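Local structure of peptide ABC transporter permease (Staphylococcus hominis, 6EXS) at residues G86-T91 with S133-R138; G161-P166 with N339-L344; A333-I338 with W398-Y403. The protein probably carries thioalcohol-conjugated dipeptides, the precursors of axillary malodour, across the bacterial membrane as a transporter of the POT family. All blocks are in the same frame, centred on the assembly; numbering follows the deposited sequence.

Contact 1 (G86-T91 with S133-R138); sequences GTRGAT and SNIVGR. With OLC ((2R)-2,3-dihydroxypropyl (9Z)-octadec-9-enoate), chain M.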
# COMPACT_ATOMS: atom_id res chain seq x y z
N GLY A 86 7.65 -20.99 -6.54
CA GLY A 86 8.89 -20.25 -6.54
C GLY A 86 8.49 -18.80 -6.69
O GLY A 86 7.32 -18.53 -6.98
N THR A 87 9.41 -17.86 -6.51
CA THR A 87 9.07 -16.44 -6.61
C THR A 87 8.86 -16.00 -8.06
O THR A 87 8.02 -15.14 -8.30
CB THR A 87 10.08 -15.57 -5.84
OG1 THR A 87 11.39 -15.85 -6.32
CG2 THR A 87 10.04 -15.83 -4.34
N ARG A 88 9.57 -16.63 -9.02
CA ARG A 88 9.47 -16.28 -10.45
C ARG A 88 8.10 -16.57 -11.03
O ARG A 88 7.48 -15.67 -11.60
CB ARG A 88 10.58 -16.95 -11.28
CG ARG A 88 11.97 -16.45 -10.93
CD ARG A 88 12.40 -15.17 -11.64
NE ARG A 88 12.78 -15.39 -13.04
CZ ARG A 88 13.95 -15.87 -13.44
NH1 ARG A 88 14.87 -16.22 -12.56
NH2 ARG A 88 14.20 -16.02 -14.74
N GLY A 89 7.63 -17.80 -10.82
CA GLY A 89 6.31 -18.25 -11.27
C GLY A 89 5.20 -17.38 -10.72
O GLY A 89 4.34 -16.94 -11.48
N ALA A 90 5.26 -17.08 -9.40
CA ALA A 90 4.33 -16.24 -8.65
C ALA A 90 4.30 -14.78 -9.15
O ALA A 90 3.21 -14.20 -9.24
CB ALA A 90 4.66 -16.29 -7.16
N THR A 91 5.48 -14.19 -9.50
CA THR A 91 5.62 -12.83 -10.04
C THR A 91 4.92 -12.77 -11.43
O THR A 91 4.25 -11.79 -11.74
CB THR A 91 7.13 -12.43 -10.16
OG1 THR A 91 7.76 -12.51 -8.88
CG2 THR A 91 7.34 -11.02 -10.75
N SER A 133 10.06 -8.29 -4.90
CA SER A 133 10.93 -7.71 -3.87
C SER A 133 11.98 -8.71 -3.45
O SER A 133 13.16 -8.37 -3.32
CB SER A 133 10.10 -7.29 -2.66
OG SER A 133 10.24 -5.90 -2.41
N ASN A 134 11.55 -9.97 -3.27
CA ASN A 134 12.37 -11.10 -2.90
C ASN A 134 13.44 -11.36 -3.97
O ASN A 134 14.62 -11.51 -3.61
CB ASN A 134 11.47 -12.31 -2.70
CG ASN A 134 12.15 -13.44 -2.00
OD1 ASN A 134 12.99 -14.13 -2.56
ND2 ASN A 134 11.79 -13.65 -0.74
N ILE A 135 13.04 -11.39 -5.27
CA ILE A 135 13.94 -11.61 -6.41
C ILE A 135 15.07 -10.57 -6.42
O ILE A 135 16.23 -10.95 -6.53
CB ILE A 135 13.18 -11.70 -7.77
CG1 ILE A 135 12.30 -12.98 -7.82
CG2 ILE A 135 14.14 -11.67 -8.97
CD1 ILE A 135 11.12 -12.93 -8.82
N VAL A 136 14.71 -9.28 -6.24
CA VAL A 136 15.62 -8.12 -6.17
C VAL A 136 16.76 -8.36 -5.15
O VAL A 136 17.93 -8.24 -5.51
CB VAL A 136 14.84 -6.80 -5.89
CG1 VAL A 136 15.79 -5.66 -5.53
CG2 VAL A 136 13.96 -6.41 -7.07
N GLY A 137 16.40 -8.73 -3.92
CA GLY A 137 17.37 -9.03 -2.87
C GLY A 137 18.22 -10.26 -3.11
O GLY A 137 19.37 -10.31 -2.68
N ARG A 138 17.66 -11.27 -3.83
CA ARG A 138 18.36 -12.53 -4.13
C ARG A 138 19.32 -12.43 -5.35
O ARG A 138 20.01 -13.39 -5.69
CB ARG A 138 17.38 -13.71 -4.25
CG ARG A 138 16.77 -14.10 -2.89
CD ARG A 138 16.76 -15.59 -2.61
NE ARG A 138 15.43 -16.06 -2.23
CZ ARG A 138 14.98 -16.13 -0.98
NH1 ARG A 138 15.76 -15.76 0.04
NH2 ARG A 138 13.75 -16.57 -0.73
C24 OLC M . 4.93 -22.59 -11.99
C5 OLC M . -0.68 -18.82 -17.54
C4 OLC M . 0.29 -18.06 -16.66
C3 OLC M . 1.38 -18.92 -16.05
C2 OLC M . 2.30 -18.15 -15.12
C21 OLC M . 3.76 -20.46 -12.64
C1 OLC M . 3.39 -18.97 -14.49
C22 OLC M . 4.03 -21.91 -13.00
O19 OLC M . 4.57 -18.80 -14.68
O25 OLC M . 6.26 -22.09 -12.04
O23 OLC M . 2.79 -22.61 -13.10
O20 OLC M . 2.89 -19.89 -13.65
O HOH W 1 13.58 -14.87 -5.12

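Contact 2 (G161-P166 with N339-L344); sequences GALISP and NPLFIL. With C3H (2-[[(2~{R})-2-azanyl-3-[(3~{S})-3-methyl-1-oxidanyl-hexan-3-yl]sulfanyl-propanoyl]amino]ethanoic acid), chain O.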
# COMPACT_ATOMS: atom_id res chain seq x y z
N GLY A 161 6.19 5.77 -10.93
CA GLY A 161 4.94 5.27 -11.49
C GLY A 161 3.76 5.97 -10.84
O GLY A 161 2.87 6.47 -11.54
N ALA A 162 3.78 6.07 -9.50
CA ALA A 162 2.77 6.75 -8.69
C ALA A 162 2.68 8.26 -8.99
O ALA A 162 1.60 8.82 -8.86
CB ALA A 162 3.04 6.53 -7.21
N LEU A 163 3.81 8.91 -9.37
CA LEU A 163 3.86 10.35 -9.67
C LEU A 163 3.34 10.69 -11.07
O LEU A 163 2.53 11.61 -11.18
CB LEU A 163 5.29 10.93 -9.46
CG LEU A 163 5.61 12.30 -10.07
CD1 LEU A 163 4.81 13.45 -9.39
CD2 LEU A 163 7.09 12.59 -10.03
N ILE A 164 3.82 9.98 -12.11
CA ILE A 164 3.49 10.22 -13.53
C ILE A 164 2.04 9.83 -13.93
O ILE A 164 1.40 10.59 -14.66
CB ILE A 164 4.56 9.55 -14.45
CG1 ILE A 164 5.99 10.11 -14.16
CG2 ILE A 164 4.23 9.74 -15.93
CD1 ILE A 164 7.17 9.26 -14.69
N SER A 165 1.56 8.64 -13.51
CA SER A 165 0.24 8.13 -13.91
C SER A 165 -0.96 9.06 -13.59
O SER A 165 -1.75 9.23 -14.50
CB SER A 165 -0.00 6.73 -13.39
OG SER A 165 0.09 6.63 -11.97
N PRO A 166 -1.14 9.70 -12.38
CA PRO A 166 -2.29 10.61 -12.20
C PRO A 166 -2.22 11.82 -13.14
O PRO A 166 -3.26 12.24 -13.67
CB PRO A 166 -2.18 11.01 -10.73
CG PRO A 166 -1.33 9.94 -10.09
CD PRO A 166 -0.32 9.65 -11.15
N ASN A 339 2.31 13.17 -2.60
CA ASN A 339 3.09 12.27 -1.75
C ASN A 339 4.29 11.61 -2.51
O ASN A 339 5.40 11.74 -2.01
CB ASN A 339 2.17 11.25 -1.09
CG ASN A 339 2.80 10.29 -0.15
OD1 ASN A 339 3.40 9.32 -0.59
ND2 ASN A 339 2.58 10.47 1.15
N PRO A 340 4.11 10.97 -3.71
CA PRO A 340 5.28 10.41 -4.42
C PRO A 340 6.31 11.46 -4.87
O PRO A 340 7.50 11.16 -4.88
CB PRO A 340 4.67 9.67 -5.61
CG PRO A 340 3.21 9.59 -5.34
CD PRO A 340 2.86 10.72 -4.46
N LEU A 341 5.86 12.70 -5.23
CA LEU A 341 6.79 13.78 -5.61
C LEU A 341 7.69 14.17 -4.44
O LEU A 341 8.91 14.27 -4.62
CB LEU A 341 6.04 15.02 -6.14
CG LEU A 341 6.91 16.25 -6.48
CD1 LEU A 341 7.79 15.99 -7.70
CD2 LEU A 341 6.05 17.48 -6.70
N PHE A 342 7.11 14.38 -3.24
CA PHE A 342 7.86 14.75 -2.04
C PHE A 342 8.78 13.64 -1.55
O PHE A 342 9.86 13.95 -1.04
CB PHE A 342 6.93 15.26 -0.93
CG PHE A 342 6.59 16.72 -1.10
CD1 PHE A 342 5.70 17.13 -2.10
CD2 PHE A 342 7.18 17.69 -0.30
CE1 PHE A 342 5.42 18.49 -2.29
CE2 PHE A 342 6.88 19.04 -0.48
CZ PHE A 342 6.01 19.44 -1.47
N ILE A 343 8.39 12.36 -1.74
CA ILE A 343 9.23 11.22 -1.40
C ILE A 343 10.44 11.26 -2.33
O ILE A 343 11.56 11.24 -1.84
CB ILE A 343 8.46 9.86 -1.45
CG1 ILE A 343 7.42 9.78 -0.31
CG2 ILE A 343 9.45 8.67 -1.36
CD1 ILE A 343 6.43 8.68 -0.44
N LEU A 344 10.22 11.40 -3.65
CA LEU A 344 11.28 11.48 -4.64
C LEU A 344 12.27 12.63 -4.39
O LEU A 344 13.47 12.42 -4.49
CB LEU A 344 10.72 11.55 -6.08
CG LEU A 344 10.19 10.25 -6.68
CD1 LEU A 344 9.23 10.53 -7.80
CD2 LEU A 344 11.30 9.36 -7.17
O2 C3H O . 3.44 3.88 -3.23
C11 C3H O . 3.96 4.90 -2.93
O3 C3H O . 4.97 4.98 -2.15
C10 C3H O . 3.49 6.26 -3.36
N1 C3H O . 2.07 6.33 -3.61
C9 C3H O . 1.20 6.56 -2.64
O1 C3H O . 1.21 5.95 -1.58
C8 C3H O . 0.18 7.63 -2.84
N C3H O . 0.11 7.96 -4.26
C7 C3H O . -1.20 7.15 -2.40
S C3H O . -1.81 7.73 -0.79
C3 C3H O . -2.12 9.57 -0.80
C4 C3H O . -3.28 9.80 -1.74
C5 C3H O . -0.81 10.26 -1.18
C6 C3H O . -0.86 11.74 -1.46
O C3H O . -0.48 12.05 -2.77
C2 C3H O . -2.51 10.07 0.60
C1 C3H O . -1.55 11.07 1.22
C C3H O . -2.02 11.51 2.58

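Contact 3 (A333-I338 with W398-Y403); sequences ALFQSI and WVILSY. With C3H (2-[[(2~{R})-2-azanyl-3-[(3~{S})-3-methyl-1-oxidanyl-hexan-3-yl]sulfanyl-propanoyl]amino]ethanoic acid), chain O; OLC ((2R)-2,3-dihydroxypropyl (9Z)-octadec-9-enoate), chain B.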
# COMPACT_ATOMS: atom_id res chain seq x y z
N ALA A 333 -7.30 14.28 -9.73
CA ALA A 333 -6.41 13.10 -9.69
C ALA A 333 -4.96 13.43 -9.34
O ALA A 333 -4.24 12.54 -8.87
CB ALA A 333 -6.49 12.32 -10.99
N LEU A 334 -4.54 14.70 -9.51
CA LEU A 334 -3.19 15.18 -9.19
C LEU A 334 -2.89 15.23 -7.69
O LEU A 334 -1.73 15.28 -7.31
CB LEU A 334 -2.88 16.52 -9.87
CG LEU A 334 -2.20 16.40 -11.23
CD1 LEU A 334 -3.20 16.28 -12.33
CD2 LEU A 334 -1.32 17.58 -11.48
N PHE A 335 -3.93 15.16 -6.83
CA PHE A 335 -3.77 15.07 -5.38
C PHE A 335 -2.96 13.82 -5.00
O PHE A 335 -2.30 13.84 -3.96
CB PHE A 335 -5.13 14.97 -4.68
CG PHE A 335 -5.89 16.25 -4.48
CD1 PHE A 335 -5.29 17.35 -3.87
CD2 PHE A 335 -7.24 16.34 -4.82
CE1 PHE A 335 -6.01 18.52 -3.65
CE2 PHE A 335 -7.96 17.51 -4.59
CZ PHE A 335 -7.34 18.60 -4.02
N GLN A 336 -3.02 12.74 -5.83
CA GLN A 336 -2.32 11.45 -5.66
C GLN A 336 -0.82 11.50 -5.98
O GLN A 336 -0.08 10.59 -5.60
CB GLN A 336 -2.98 10.34 -6.52
CG GLN A 336 -4.45 10.12 -6.26
CD GLN A 336 -4.68 9.81 -4.82
OE1 GLN A 336 -5.16 10.65 -4.06
NE2 GLN A 336 -4.29 8.60 -4.41
N SER A 337 -0.40 12.53 -6.74
CA SER A 337 0.96 12.78 -7.19
C SER A 337 1.79 13.56 -6.15
O SER A 337 3.02 13.57 -6.25
CB SER A 337 0.96 13.54 -8.52
OG SER A 337 0.50 12.74 -9.60
N ILE A 338 1.11 14.20 -5.15
CA ILE A 338 1.78 15.03 -4.13
C ILE A 338 2.79 14.21 -3.28
O ILE A 338 3.97 14.56 -3.24
CB ILE A 338 0.79 15.85 -3.24
CG1 ILE A 338 -0.09 16.79 -4.11
CG2 ILE A 338 1.57 16.66 -2.18
CD1 ILE A 338 -1.26 17.41 -3.41
N TRP A 398 -4.54 24.90 0.83
CA TRP A 398 -4.79 24.34 2.16
C TRP A 398 -4.80 22.82 2.11
O TRP A 398 -4.10 22.19 2.90
CB TRP A 398 -6.11 24.88 2.75
CG TRP A 398 -6.06 26.32 3.16
CD1 TRP A 398 -6.81 27.35 2.67
CD2 TRP A 398 -5.20 26.91 4.17
NE1 TRP A 398 -6.49 28.53 3.30
CE2 TRP A 398 -5.51 28.28 4.23
CE3 TRP A 398 -4.22 26.39 5.03
CZ2 TRP A 398 -4.87 29.15 5.12
CZ3 TRP A 398 -3.59 27.25 5.92
CH2 TRP A 398 -3.90 28.62 5.94
N VAL A 399 -5.55 22.22 1.16
CA VAL A 399 -5.67 20.77 0.94
C VAL A 399 -4.30 20.20 0.59
O VAL A 399 -3.92 19.15 1.11
CB VAL A 399 -6.75 20.39 -0.11
CG1 VAL A 399 -7.03 18.89 -0.12
CG2 VAL A 399 -8.04 21.17 0.11
N ILE A 400 -3.53 20.93 -0.26
CA ILE A 400 -2.17 20.58 -0.67
C ILE A 400 -1.21 20.61 0.55
O ILE A 400 -0.40 19.70 0.70
CB ILE A 400 -1.70 21.44 -1.89
CG1 ILE A 400 -2.54 21.09 -3.15
CG2 ILE A 400 -0.18 21.25 -2.15
CD1 ILE A 400 -2.48 22.08 -4.29
N LEU A 401 -1.35 21.63 1.43
CA LEU A 401 -0.57 21.76 2.67
C LEU A 401 -0.82 20.56 3.60
O LEU A 401 0.13 20.08 4.23
CB LEU A 401 -0.85 23.10 3.39
CG LEU A 401 -0.13 23.41 4.72
CD1 LEU A 401 1.40 23.17 4.65
CD2 LEU A 401 -0.44 24.80 5.20
N SER A 402 -2.06 20.04 3.64
CA SER A 402 -2.38 18.85 4.43
C SER A 402 -1.60 17.62 3.93
O SER A 402 -1.00 16.92 4.74
CB SER A 402 -3.88 18.59 4.43
OG SER A 402 -4.17 17.55 5.35
N TYR A 403 -1.56 17.41 2.59
CA TYR A 403 -0.81 16.33 1.95
C TYR A 403 0.70 16.44 2.25
O TYR A 403 1.33 15.43 2.56
CB TYR A 403 -1.02 16.36 0.42
CG TYR A 403 -2.32 15.72 -0.03
CD1 TYR A 403 -2.46 14.33 -0.04
CD2 TYR A 403 -3.39 16.49 -0.46
CE1 TYR A 403 -3.64 13.73 -0.47
CE2 TYR A 403 -4.59 15.90 -0.85
CZ TYR A 403 -4.71 14.52 -0.87
OH TYR A 403 -5.89 13.94 -1.27
O2 C3H O . 3.44 3.88 -3.23
C11 C3H O . 3.96 4.90 -2.93
O3 C3H O . 4.97 4.98 -2.15
C10 C3H O . 3.49 6.26 -3.36
N1 C3H O . 2.07 6.33 -3.61
C9 C3H O . 1.20 6.56 -2.64
O1 C3H O . 1.21 5.95 -1.58
C8 C3H O . 0.18 7.63 -2.84
N C3H O . 0.11 7.96 -4.26
C7 C3H O . -1.20 7.15 -2.40
S C3H O . -1.81 7.73 -0.79
C3 C3H O . -2.12 9.57 -0.80
C4 C3H O . -3.28 9.80 -1.74
C5 C3H O . -0.81 10.26 -1.18
C6 C3H O . -0.86 11.74 -1.46
O C3H O . -0.48 12.05 -2.77
C2 C3H O . -2.51 10.07 0.60
C1 C3H O . -1.55 11.07 1.22
C C3H O . -2.02 11.51 2.58
C18 OLC B . 2.37 17.65 -9.08
C10 OLC B . 3.34 23.43 -1.69
C9 OLC B . 2.68 23.86 -0.61
C17 OLC B . 1.94 17.51 -7.63
C11 OLC B . 2.86 23.36 -3.12
C8 OLC B . 1.26 24.38 -0.54
C24 OLC B . -5.43 32.90 3.14
C16 OLC B . 1.40 18.79 -7.02
C12 OLC B . 3.18 22.02 -3.80
C7 OLC B . 1.14 25.90 -0.42
C15 OLC B . 2.44 19.65 -6.31
C13 OLC B . 2.88 21.98 -5.29
C6 OLC B . 1.46 26.50 0.96
C14 OLC B . 1.85 20.92 -5.69
C5 OLC B . 0.37 26.40 2.02
C4 OLC B . -0.87 27.29 1.85
C3 OLC B . -0.66 28.77 2.15
C2 OLC B . -1.92 29.47 2.67
C21 OLC B . -4.99 31.07 1.43
C1 OLC B . -2.87 29.98 1.62
C22 OLC B . -5.53 32.47 1.69
O19 OLC B . -2.87 29.64 0.47
O25 OLC B . -6.27 32.12 3.98
O23 OLC B . -4.90 33.42 0.84
O20 OLC B . -3.74 30.86 2.14

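Contact 1 (G86-T91 with S133-R138)
The Asn134 amide takes the Thr87 methyl over one of its faces, with Thr87 CG2 3.8 Å from Asn134 OD1. At its oxygen end the amide accepts a hydrogen bond from a water 2.7 Å from Asn134 OD1. The same water lies 2.7 Å from Thr87 OG1 and so joins the two helices. The second flat group, the Arg88 guanidinium, is held by its own N-H groups beyond the contact: it is hydrogen-bonded to Tyr196, Asn200, Gly205 and Val207. Only the aliphatic part of Arg88 faces 133-138, with Arg88 CD 3.8 Å from Ile135 CD1.

Ile135 is the wedge of the contact. Its CG1 meets Thr87 OG1 at 3.4 Å, and the two side chains run past each other in opposite directions. Its CD1 ends 3.4 Å from Thr91 OG1. That hydroxyl lies beside its own backbone N (chi1 -58°), which turns it back to Thr87 O, 2.7 Å from Thr91 OG1. The bond arrives 37° out of the carbonyl plane. Thr91 N reaches Thr87 O from the other face, so this carbonyl is gripped twice.

The sequence GTRG fits the end of the major facilitator motif A, at the turn between two transmembrane helices. Gly86 has a positive phi that suits glycine, and the helix kinks just after it. The short helical segments run in roughly opposite senses, their N-to-C directions 139° apart. Thr87 and Thr91 also reach Asn131 on helix 110-137, and behind Ile135 lies Leu21 of helix 16-44.

Contact 2 (G161-P166 with N339-L344)
Asn339 leads into the contact just ahead of Pro340, whose ring packs on Ala162. The backbone N of Asn339 donates to the hydroxyl oxygen O of the bound C3H at 3.0 Å. The bond is fairly straight, with an angle of 163° at the hydrogen. The side-chain amide of Asn339 turns to Glu410, which accepts from ND2.

Pro340 comes next. Its CG lies 3.6 Å from Ala162 CB, and its CB packs beside Leu163 CB at 4.1 Å. Ala162 CB also stands 3.7 Å from the ligand amide nitrogen N1. The small methyl and the proline ring thus meet at the wall of the ligand pocket.

The helices joined here belong to the two halves of the major facilitator fold. Helix 147-174 is from the N-terminal half and helix 338-357 from the C-terminal half. Their short segments approach to 8.5 Å between axes and cross at 139°. Helix 147-174 kinks at Pro166, which has no N-H to give.

At Leu341 the apolar contact moves outward from the ligand. Leu163 CD1 lies 3.8 Å from Leu341 CB. With CG anti to the backbone N (chi1 165°), the branched end of Leu163 is sent toward Leu341 and Leu344, and its two methyls part between them. The other methyl, CD2, is taken up at Leu344, 3.7 Å from Leu344 CD1. Leu344 also rests on Asn159 and Leu160 of helix 147-174.

Contact 3 (A333-I338 with W398-Y403)
Phe335 and Tyr403 make the aromatic part of the contact. Their planes are within 22° of parallel but slid apart, with ring centroids 5.4 Å from each other. The rings therefore barely overlap. The closest atoms of the two rings are Phe335 CD1 and Tyr403 CE2, 3.4 Å apart. One face of the Tyr403 ring has Phe335 O above it, toward the rim. At the Tyr403 edge, in plane, is C2 of the ligand. The phenol OH is hydrogen-bonded to Gly305 O, which fixes the far end of the ring.

The apolar contacts lie around this pair. Phe335 CE1 packs 3.7 Å from Val399 CG1, while Ile400 CG1 sits at the edge of the Phe335 ring. Ile338 holds CG2 anti to its backbone N and CG1 beside it (chi1 -58°). CG2 then reaches Tyr403 CB at 3.7 Å, and CD1 extends to Ile400 CG1 at 3.9 Å. A monoolein chain runs along the outer side of Ile338 and Ile400.

No hydrogen bond crosses between the two segments. Two backbone carbonyls of 333-338 take bonds from the ligand. The hydroxyl O of C3H donates to Phe335 O at 2.8 Å. The amino nitrogen N of C3H donates to Gln336 O at 3.0 Å.

Residues 335-337 are helical in shape but lack the regular bonds, just before helix 338-357. One turn on, Pro340 has no N-H to offer Gln336 O. The ligand amine takes that carbonyl. The ligand hydroxyl stands between Phe335 O and Asn339 N, accepting from the N and donating to the O, where a regular helical bond would otherwise run. A positive charge on the amine, if present, would probably strengthen its bond. Tyr403 adds an apolar wall for the thioalcohol part.

Contacts 2 and 3 are neighbours, with centres about 11 Å apart, and both line the C3H pocket. Residues 333-338 run directly into 339-344. The ligand hydroxyl bridges the two contacts by bonding to Phe335 O in one and Asn339 N in the other. They also touch directly: Ser337 OG probably bonds to Leu163 O at 2.8 Å, and Pro166 packs on Gln336. Contact 1 stands apart. Its centre is about 25 Å from that of contact 2 and about 34 Å from that of contact 3, across the centre of the chain. It touches no part of the pocket. Its helix 110-137 is followed in the chain by helix 147-174, which carries the first segment of contact 2.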